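Local coordinates for protein flavin-dependent thymidylate synthase (PDB 6J61) that probably catalyses the reductive methylation of dUMP to dTMP, with methylenetetrahydrofolate as methyl donor and NADPH and reduced FAD as reductants, as a homotetramer, at residues S92-E104 and R153-Y165. Sequence-based numbering, arbitrary orientation.
With PO4 (phosphate ion), chain G.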
ATOM      1  N   SER A  92      -2.869  23.278   1.267  1.00 52.15           N
ATOM      2  CA  SER A  92      -1.621  23.618   0.577  1.00 55.94           C
ATOM      3  C   SER A  92      -1.111  25.045   0.754  1.00 57.98           C
ATOM      4  O   SER A  92      -1.804  26.014   0.438  1.00 57.37           O
ATOM      5  CB  SER A  92      -1.744  23.351  -0.923  1.00 56.80           C
ATOM      6  OG  SER A  92      -0.669  23.974  -1.614  1.00 56.76           O
ATOM      7  N   GLY A  93       0.121  25.162   1.237  1.00 60.57           N
ATOM      8  CA  GLY A  93       0.711  26.472   1.421  1.00 64.42           C
ATOM      9  C   GLY A  93       1.048  27.093   0.076  1.00 67.61           C
ATOM     10  O   GLY A  93       1.637  28.171   0.010  1.00 68.32           O
ATOM     11  N   ARG A  94       0.673  26.412  -1.003  1.00 70.03           N
ATOM     12  CA  ARG A  94       0.946  26.909  -2.348  1.00 72.70           C
ATOM     13  C   ARG A  94      -0.132  27.860  -2.851  1.00 74.58           C
ATOM     14  O   ARG A  94       0.177  28.909  -3.423  1.00 74.65           O
ATOM     15  CB  ARG A  94       1.076  25.747  -3.330  1.00 72.44           C
ATOM     16  CG  ARG A  94       2.243  24.828  -3.063  1.00 72.78           C
ATOM     17  CD  ARG A  94       2.432  23.891  -4.234  1.00 73.56           C
ATOM     18  NE  ARG A  94       2.801  24.615  -5.448  1.00 74.82           N
ATOM     19  CZ  ARG A  94       2.764  24.094  -6.671  1.00 75.22           C
ATOM     20  NH1 ARG A  94       2.369  22.839  -6.852  1.00 75.20           N
ATOM     21  NH2 ARG A  94       3.126  24.825  -7.716  1.00 74.65           N
ATOM     22  N   TYR A  95      -1.394  27.483  -2.640  1.00 77.22           N
ATOM     23  CA  TYR A  95      -2.542  28.282  -3.076  1.00 79.45           C
ATOM     24  C   TYR A  95      -3.027  29.236  -1.983  1.00 79.65           C
ATOM     25  O   TYR A  95      -3.107  30.452  -2.186  1.00 78.70           O
ATOM     26  CB  TYR A  95      -3.701  27.365  -3.477  1.00 81.54           C
ATOM     27  CG  TYR A  95      -3.335  26.299  -4.485  1.00 85.50           C
ATOM     28  CD1 TYR A  95      -2.474  25.251  -4.145  1.00 87.04           C
ATOM     29  CD2 TYR A  95      -3.856  26.332  -5.780  1.00 86.92           C
ATOM     30  CE1 TYR A  95      -2.141  24.258  -5.073  1.00 88.48           C
ATOM     31  CE2 TYR A  95      -3.529  25.346  -6.715  1.00 88.06           C
ATOM     32  CZ  TYR A  95      -2.673  24.312  -6.356  1.00 88.98           C
ATOM     33  OH  TYR A  95      -2.354  23.332  -7.276  1.00 89.46           O
ATOM     34  N   SER A  96      -3.349  28.667  -0.825  1.00 79.50           N
ATOM     35  CA  SER A  96      -3.843  29.428   0.317  1.00 78.59           C
ATOM     36  C   SER A  96      -2.768  30.212   1.080  1.00 78.11           C
ATOM     37  O   SER A  96      -1.589  29.842   1.097  1.00 76.90           O
ATOM     38  CB  SER A  96      -4.561  28.483   1.294  1.00 77.35           C
ATOM     39  OG  SER A  96      -5.642  27.815   0.666  1.00 75.96           O
ATOM     40  N   ILE A  97      -3.192  31.314   1.691  1.00 77.64           N
ATOM     41  CA  ILE A  97      -2.299  32.131   2.499  1.00 76.95           C
ATOM     42  C   ILE A  97      -2.333  31.456   3.873  1.00 75.66           C
ATOM     43  O   ILE A  97      -3.398  31.021   4.325  1.00 75.16           O
ATOM     44  CB  ILE A  97      -2.810  33.596   2.623  1.00 77.58           C
ATOM     45  CG1 ILE A  97      -2.762  34.285   1.260  1.00 77.29           C
ATOM     46  CG2 ILE A  97      -1.955  34.376   3.626  1.00 76.58           C
ATOM     47  CD1 ILE A  97      -3.174  35.743   1.304  1.00 77.77           C
ATOM     48  N   LEU A  98      -1.181  31.359   4.530  1.00 72.97           N
ATOM     49  CA  LEU A  98      -1.120  30.701   5.828  1.00 70.30           C
ATOM     50  C   LEU A  98      -1.440  31.586   7.038  1.00 68.73           C
ATOM     51  O   LEU A  98      -0.923  32.698   7.199  1.00 66.31           O
ATOM     52  CB  LEU A  98       0.243  30.027   5.991  1.00 70.01           C
ATOM     53  CG  LEU A  98       0.551  29.061   4.843  1.00 69.50           C
ATOM     54  CD1 LEU A  98       1.931  28.466   5.029  1.00 69.46           C
ATOM     55  CD2 LEU A  98      -0.509  27.968   4.783  1.00 68.06           C
ATOM     56  N   LYS A  99      -2.315  31.053   7.884  1.00 67.33           N
ATOM     57  CA  LYS A  99      -2.774  31.714   9.090  1.00 65.75           C
ATOM     58  C   LYS A  99      -1.616  31.780  10.077  1.00 65.74           C
ATOM     59  O   LYS A  99      -0.836  30.843  10.186  1.00 65.84           O
ATOM     60  CB  LYS A  99      -3.938  30.913   9.661  1.00 65.45           C
ATOM     61  CG  LYS A  99      -4.859  31.666  10.594  1.00 67.38           C
ATOM     62  CD  LYS A  99      -6.131  30.857  10.869  1.00 68.22           C
ATOM     63  CE  LYS A  99      -6.946  30.651   9.590  1.00 68.70           C
ATOM     64  NZ  LYS A  99      -8.209  29.893   9.827  1.00 69.65           N
ATOM     65  N   GLU A 100      -1.495  32.893  10.790  1.00 66.93           N
ATOM     66  CA  GLU A 100      -0.407  33.050  11.752  1.00 66.88           C
ATOM     67  C   GLU A 100      -0.677  32.330  13.072  1.00 65.25           C
ATOM     68  O   GLU A 100      -0.774  32.960  14.133  1.00 65.57           O
ATOM     69  CB  GLU A 100      -0.142  34.526  12.048  1.00 68.06           C
ATOM     70  CG  GLU A 100       1.093  34.713  12.909  1.00 71.12           C
ATOM     71  CD  GLU A 100       1.225  36.101  13.462  1.00 72.11           C
ATOM     72  OE1 GLU A 100       1.314  37.054  12.663  1.00 74.72           O
ATOM     73  OE2 GLU A 100       1.242  36.238  14.704  1.00 74.97           O
ATOM     74  N   GLU A 101      -0.803  31.012  13.007  1.00 61.30           N
ATOM     75  CA  GLU A 101      -1.049  30.241  14.208  1.00 57.79           C
ATOM     76  C   GLU A 101       0.146  29.351  14.490  1.00 55.70           C
ATOM     77  O   GLU A 101       0.565  28.561  13.645  1.00 55.68           O
ATOM     78  CB  GLU A 101      -2.320  29.412  14.048  1.00 57.55           C
ATOM     79  CG  GLU A 101      -3.589  30.246  14.081  1.00 56.68           C
ATOM     80  CD  GLU A 101      -4.830  29.436  13.757  1.00 57.15           C
ATOM     81  OE1 GLU A 101      -5.944  29.945  13.984  1.00 56.40           O
ATOM     82  OE2 GLU A 101      -4.696  28.297  13.265  1.00 59.00           O
ATOM     83  N   PHE A 102       0.706  29.499  15.682  1.00 53.40           N
ATOM     84  CA  PHE A 102       1.855  28.711  16.068  1.00 51.09           C
ATOM     85  C   PHE A 102       1.642  27.960  17.362  1.00 49.86           C
ATOM     86  O   PHE A 102       0.924  28.409  18.251  1.00 50.15           O
ATOM     87  CB  PHE A 102       3.088  29.595  16.215  1.00 51.52           C
ATOM     88  CG  PHE A 102       3.481  30.291  14.958  1.00 51.54           C
ATOM     89  CD1 PHE A 102       2.815  31.440  14.550  1.00 52.39           C
ATOM     90  CD2 PHE A 102       4.516  29.799  14.176  1.00 52.57           C
ATOM     91  CE1 PHE A 102       3.180  32.093  13.379  1.00 52.81           C
ATOM     92  CE2 PHE A 102       4.890  30.442  13.003  1.00 53.79           C
ATOM     93  CZ  PHE A 102       4.220  31.596  12.604  1.00 53.75           C
ATOM     94  N   TYR A 103       2.283  26.804  17.450  1.00 47.97           N
ATOM     95  CA  TYR A 103       2.205  25.978  18.635  1.00 47.18           C
ATOM     96  C   TYR A 103       3.218  26.452  19.674  1.00 48.56           C
ATOM     97  O   TYR A 103       4.429  26.317  19.486  1.00 48.09           O
ATOM     98  CB  TYR A 103       2.498  24.523  18.289  1.00 42.30           C
ATOM     99  CG  TYR A 103       2.958  23.721  19.474  1.00 37.25           C
ATOM    100  CD1 TYR A 103       2.130  23.554  20.587  1.00 36.50           C
ATOM    101  CD2 TYR A 103       4.219  23.129  19.488  1.00 34.88           C
ATOM    102  CE1 TYR A 103       2.542  22.812  21.688  1.00 36.67           C
ATOM    103  CE2 TYR A 103       4.649  22.384  20.587  1.00 36.71           C
ATOM    104  CZ  TYR A 103       3.803  22.227  21.683  1.00 38.38           C
ATOM    105  OH  TYR A 103       4.203  21.462  22.758  1.00 39.80           O
ATOM    106  N   GLU A 104       2.725  27.014  20.771  1.00 49.26           N
ATOM    107  CA  GLU A 104       3.616  27.465  21.818  1.00 49.97           C
ATOM    108  C   GLU A 104       3.481  26.472  22.964  1.00 48.47           C
ATOM    109  O   GLU A 104       2.444  26.377  23.608  1.00 47.10           O
ATOM    110  CB  GLU A 104       3.255  28.896  22.233  1.00 52.23           C
ATOM    111  CG  GLU A 104       3.424  29.895  21.089  1.00 55.37           C
ATOM    112  CD  GLU A 104       3.277  31.352  21.525  1.00 59.54           C
ATOM    113  OE1 GLU A 104       3.990  31.769  22.465  1.00 61.25           O
ATOM    114  OE2 GLU A 104       2.460  32.084  20.918  1.00 59.54           O
ATOM    115  N   ARG A 153       3.172  32.809  -3.110  1.00 61.87           N
ATOM    116  CA  ARG A 153       2.876  32.115  -1.864  1.00 62.22           C
ATOM    117  C   ARG A 153       3.762  30.888  -1.679  1.00 61.53           C
ATOM    118  O   ARG A 153       4.493  30.773  -0.697  1.00 61.00           O
ATOM    119  CB  ARG A 153       1.415  31.668  -1.838  1.00 63.80           C
ATOM    120  CG  ARG A 153       0.400  32.760  -2.113  1.00 67.33           C
ATOM    121  CD  ARG A 153      -0.935  32.419  -1.449  1.00 70.44           C
ATOM    122  NE  ARG A 153      -2.080  33.091  -2.060  1.00 72.19           N
ATOM    123  CZ  ARG A 153      -2.171  34.403  -2.265  1.00 73.85           C
ATOM    124  NH1 ARG A 153      -1.177  35.210  -1.910  1.00 74.86           N
ATOM    125  NH2 ARG A 153      -3.260  34.911  -2.828  1.00 72.99           N
ATOM    126  N   GLU A 154       3.685  29.973  -2.638  1.00 60.81           N
ATOM    127  CA  GLU A 154       4.457  28.739  -2.596  1.00 59.50           C
ATOM    128  C   GLU A 154       5.900  28.926  -2.139  1.00 57.49           C
ATOM    129  O   GLU A 154       6.472  28.053  -1.486  1.00 56.40           O
ATOM    130  CB  GLU A 154       4.452  28.082  -3.971  1.00 62.40           C
ATOM    131  CG  GLU A 154       5.006  28.962  -5.079  1.00 64.94           C
ATOM    132  CD  GLU A 154       5.371  28.161  -6.310  1.00 67.33           C
ATOM    133  OE1 GLU A 154       4.535  27.348  -6.763  1.00 68.04           O
ATOM    134  OE2 GLU A 154       6.497  28.345  -6.824  1.00 68.20           O
ATOM    135  N   MET A 155       6.494  30.058  -2.495  1.00 55.57           N
ATOM    136  CA  MET A 155       7.870  30.328  -2.113  1.00 52.30           C
ATOM    137  C   MET A 155       7.934  31.074  -0.799  1.00 50.26           C
ATOM    138  O   MET A 155       8.798  30.804   0.037  1.00 49.13           O
ATOM    139  CB  MET A 155       8.585  31.161  -3.180  1.00 53.18           C
ATOM    140  CG  MET A 155       9.170  30.376  -4.334  1.00 53.65           C
ATOM    141  SD  MET A 155      10.339  31.395  -5.259  1.00 56.21           S
ATOM    142  CE  MET A 155      11.807  31.191  -4.242  1.00 56.58           C
ATOM    143  N   ALA A 156       7.017  32.019  -0.628  1.00 48.42           N
ATOM    144  CA  ALA A 156       6.973  32.838   0.574  1.00 46.56           C
ATOM    145  C   ALA A 156       6.917  32.043   1.875  1.00 45.62           C
ATOM    146  O   ALA A 156       7.675  32.309   2.809  1.00 45.20           O
ATOM    147  CB  ALA A 156       5.795  33.790   0.497  1.00 46.51           C
ATOM    148  N   ARG A 157       6.034  31.056   1.926  1.00 44.19           N
ATOM    149  CA  ARG A 157       5.866  30.255   3.127  1.00 44.08           C
ATOM    150  C   ARG A 157       7.064  29.423   3.593  1.00 44.08           C
ATOM    151  O   ARG A 157       6.951  28.713   4.582  1.00 42.99           O
ATOM    152  CB  ARG A 157       4.644  29.345   2.967  1.00 44.52           C
ATOM    153  CG  ARG A 157       4.696  28.389   1.767  1.00 45.78           C
ATOM    154  CD  ARG A 157       5.661  27.220   1.969  1.00 47.47           C
ATOM    155  NE  ARG A 157       5.717  26.388   0.770  1.00 51.64           N
ATOM    156  CZ  ARG A 157       4.779  25.511   0.416  1.00 52.70           C
ATOM    157  NH1 ARG A 157       3.707  25.333   1.183  1.00 53.06           N
ATOM    158  NH2 ARG A 157       4.892  24.846  -0.729  1.00 51.03           N
ATOM    159  N   MET A 158       8.206  29.505   2.919  1.00 43.70           N
ATOM    160  CA  MET A 158       9.348  28.695   3.344  1.00 46.53           C
ATOM    161  C   MET A 158      10.070  29.234   4.580  1.00 48.68           C
ATOM    162  O   MET A 158      10.688  28.464   5.325  1.00 49.58           O
ATOM    163  CB  MET A 158      10.365  28.526   2.209  1.00 47.09           C
ATOM    164  CG  MET A 158      11.224  29.745   1.912  1.00 46.80           C
ATOM    165  SD  MET A 158      12.446  29.389   0.632  1.00 48.28           S
ATOM    166  CE  MET A 158      11.405  29.308  -0.768  1.00 46.77           C
ATOM    167  N   VAL A 159       9.997  30.548   4.793  1.00 48.03           N
ATOM    168  CA  VAL A 159      10.643  31.175   5.942  1.00 46.76           C
ATOM    169  C   VAL A 159       9.907  30.901   7.254  1.00 45.37           C
ATOM    170  O   VAL A 159      10.392  31.265   8.321  1.00 43.79           O
ATOM    171  CB  VAL A 159      10.746  32.701   5.766  1.00 47.12           C
ATOM    172  CG1 VAL A 159      11.831  33.032   4.780  1.00 48.01           C
ATOM    173  CG2 VAL A 159       9.422  33.251   5.277  1.00 48.49           C
ATOM    174  N   LEU A 160       8.743  30.260   7.169  1.00 43.82           N
ATOM    175  CA  LEU A 160       7.949  29.948   8.358  1.00 42.65           C
ATOM    176  C   LEU A 160       8.447  28.688   9.079  1.00 43.75           C
ATOM    177  O   LEU A 160       8.774  27.676   8.444  1.00 45.35           O
ATOM    178  CB  LEU A 160       6.481  29.795   7.969  1.00 39.17           C
ATOM    179  CG  LEU A 160       5.885  31.044   7.310  1.00 37.92           C
ATOM    180  CD1 LEU A 160       4.515  30.718   6.751  1.00 34.83           C
ATOM    181  CD2 LEU A 160       5.816  32.194   8.325  1.00 35.32           C
ATOM    182  N   PRO A 161       8.514  28.739  10.421  1.00 42.78           N
ATOM    183  CA  PRO A 161       8.973  27.622  11.256  1.00 42.78           C
ATOM    184  C   PRO A 161       8.070  26.381  11.241  1.00 42.04           C
ATOM    185  O   PRO A 161       6.901  26.448  10.849  1.00 41.24           O
ATOM    186  CB  PRO A 161       9.077  28.261  12.638  1.00 41.08           C
ATOM    187  CG  PRO A 161       7.971  29.240  12.619  1.00 41.03           C
ATOM    188  CD  PRO A 161       8.127  29.881  11.262  1.00 42.39           C
ATOM    189  N   LEU A 162       8.630  25.259  11.689  1.00 42.19           N
ATOM    190  CA  LEU A 162       7.932  23.972  11.730  1.00 41.77           C
ATOM    191  C   LEU A 162       6.780  23.897  12.731  1.00 41.35           C
ATOM    192  O   LEU A 162       5.962  22.982  12.663  1.00 41.26           O
ATOM    193  CB  LEU A 162       8.937  22.843  12.013  1.00 42.52           C
ATOM    194  CG  LEU A 162      10.016  22.604  10.946  1.00 42.73           C
ATOM    195  CD1 LEU A 162      11.041  21.593  11.412  1.00 42.50           C
ATOM    196  CD2 LEU A 162       9.349  22.127   9.678  1.00 43.60           C
ATOM    197  N   ASN A 163       6.708  24.848  13.656  1.00 40.44           N
ATOM    198  CA  ASN A 163       5.623  24.836  14.639  1.00 41.35           C
ATOM    199  C   ASN A 163       4.352  25.488  14.091  1.00 40.41           C
ATOM    200  O   ASN A 163       3.350  25.612  14.794  1.00 39.37           O
ATOM    201  CB  ASN A 163       6.059  25.538  15.925  1.00 41.60           C
ATOM    202  CG  ASN A 163       6.317  27.016  15.722  1.00 44.00           C
ATOM    203  OD1 ASN A 163       6.634  27.466  14.617  1.00 42.61           O
ATOM    204  ND2 ASN A 163       6.203  27.778  16.797  1.00 45.90           N
ATOM    205  N   LEU A 164       4.404  25.908  12.832  1.00 39.85           N
ATOM    206  CA  LEU A 164       3.254  26.517  12.185  1.00 39.15           C
ATOM    207  C   LEU A 164       2.148  25.466  12.203  1.00 39.41           C
ATOM    208  O   LEU A 164       2.416  24.285  12.005  1.00 40.42           O
ATOM    209  CB  LEU A 164       3.588  26.868  10.729  1.00 38.97           C
ATOM    210  CG  LEU A 164       2.448  27.603  10.012  1.00 38.92           C
ATOM    211  CD1 LEU A 164       2.505  29.073  10.417  1.00 36.20           C
ATOM    212  CD2 LEU A 164       2.551  27.462   8.506  1.00 38.13           C
ATOM    213  N   TYR A 165       0.912  25.873  12.456  1.00 37.96           N
ATOM    214  CA  TYR A 165      -0.176  24.912  12.461  1.00 37.61           C
ATOM    215  C   TYR A 165      -0.591  24.614  11.032  1.00 39.09           C
ATOM    216  O   TYR A 165      -0.321  25.402  10.125  1.00 42.33           O
ATOM    217  CB  TYR A 165      -1.368  25.461  13.236  1.00 38.21           C
ATOM    218  CG  TYR A 165      -1.382  25.052  14.685  1.00 41.46           C
ATOM    219  CD1 TYR A 165      -1.903  23.814  15.072  1.00 39.54           C
ATOM    220  CD2 TYR A 165      -0.844  25.887  15.676  1.00 42.40           C
ATOM    221  CE1 TYR A 165      -1.886  23.414  16.402  1.00 41.25           C
ATOM    222  CE2 TYR A 165      -0.818  25.497  17.012  1.00 43.47           C
ATOM    223  CZ  TYR A 165      -1.341  24.255  17.368  1.00 43.25           C
ATOM    224  OH  TYR A 165      -1.300  23.844  18.678  1.00 43.27           O
TER
HETATM  225  P   PO4 G 303       2.314  22.055  -0.099  1.00 98.68           P
HETATM  226  O1  PO4 G 303       1.963  22.743   1.175  1.00 98.09           O
HETATM  227  O2  PO4 G 303       2.857  20.706   0.200  1.00 98.26           O
HETATM  228  O3  PO4 G 303       1.100  21.924  -0.947  1.00 98.00           O
HETATM  229  O4  PO4 G 303       3.337  22.846  -0.825  1.00 98.12           O
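Arg94 and Glu154 cross obliquely, OE1 of the glutamate coming to the guanidinium edge, near its plane. There it takes a salt-bridging hydrogen bond from Arg94 NH2 (3.0 Å), the carboxylate plane turned 50° from the guanidinium. The other carboxylate oxygen pairs with Arg109 of the second subunit, and Arg94 NH2 also reaches the Glu188 carbonyl there. A leucine in place of Arg94 would probably leave Glu154 OE1 without its charged mate and remove one tie to that subunit. Arg157, bent back at chi2, swings its guanidinium past Gly93, whose CA lies 3.2 Å from Arg157 NH1; a CB on Gly93 would point at this guanidinium and collide with NH1, so glycine suits the place. Edge on, Arg157 grips the phosphate, with NH2 to PO4 O4 and NH1 to PO4 O1, while Gly93 N donates to O1 and Ser92 OG to O3. Gln79 and Arg82 of the second subunit complete this anion site, consistent with the predicted dUMP site shared between subunits; Ser92 ends the ThyX motif, and Tyr95 touches FAD. Exposed Ile97 lays CG1 over one face of the Arg153 guanidinium, whose NE makes a weak bond to Tyr95 O. Leu98 CD1 fits among Arg157 CB, Leu160 CD1 and Leu164 CD2 (3.7 Å from the last); a branched apolar side chain suits this aliphatic setting. Leu164, with CG anti to the backbone N (chi1 -176°), sets CD1 over the face of Phe102, 4.1 Å from the ring centroid in a CH-pi contact, while Pro161 CG and Asn163 OD1 come to the ring's edge. Glu101 O accepts from Tyr165 N, and Tyr103 N donates to Asn163 O (3.1 Å); these bonds flank Phe102 and Leu164, a single non-hydrogen-bonded antiparallel bridge just ahead of strand 165-173.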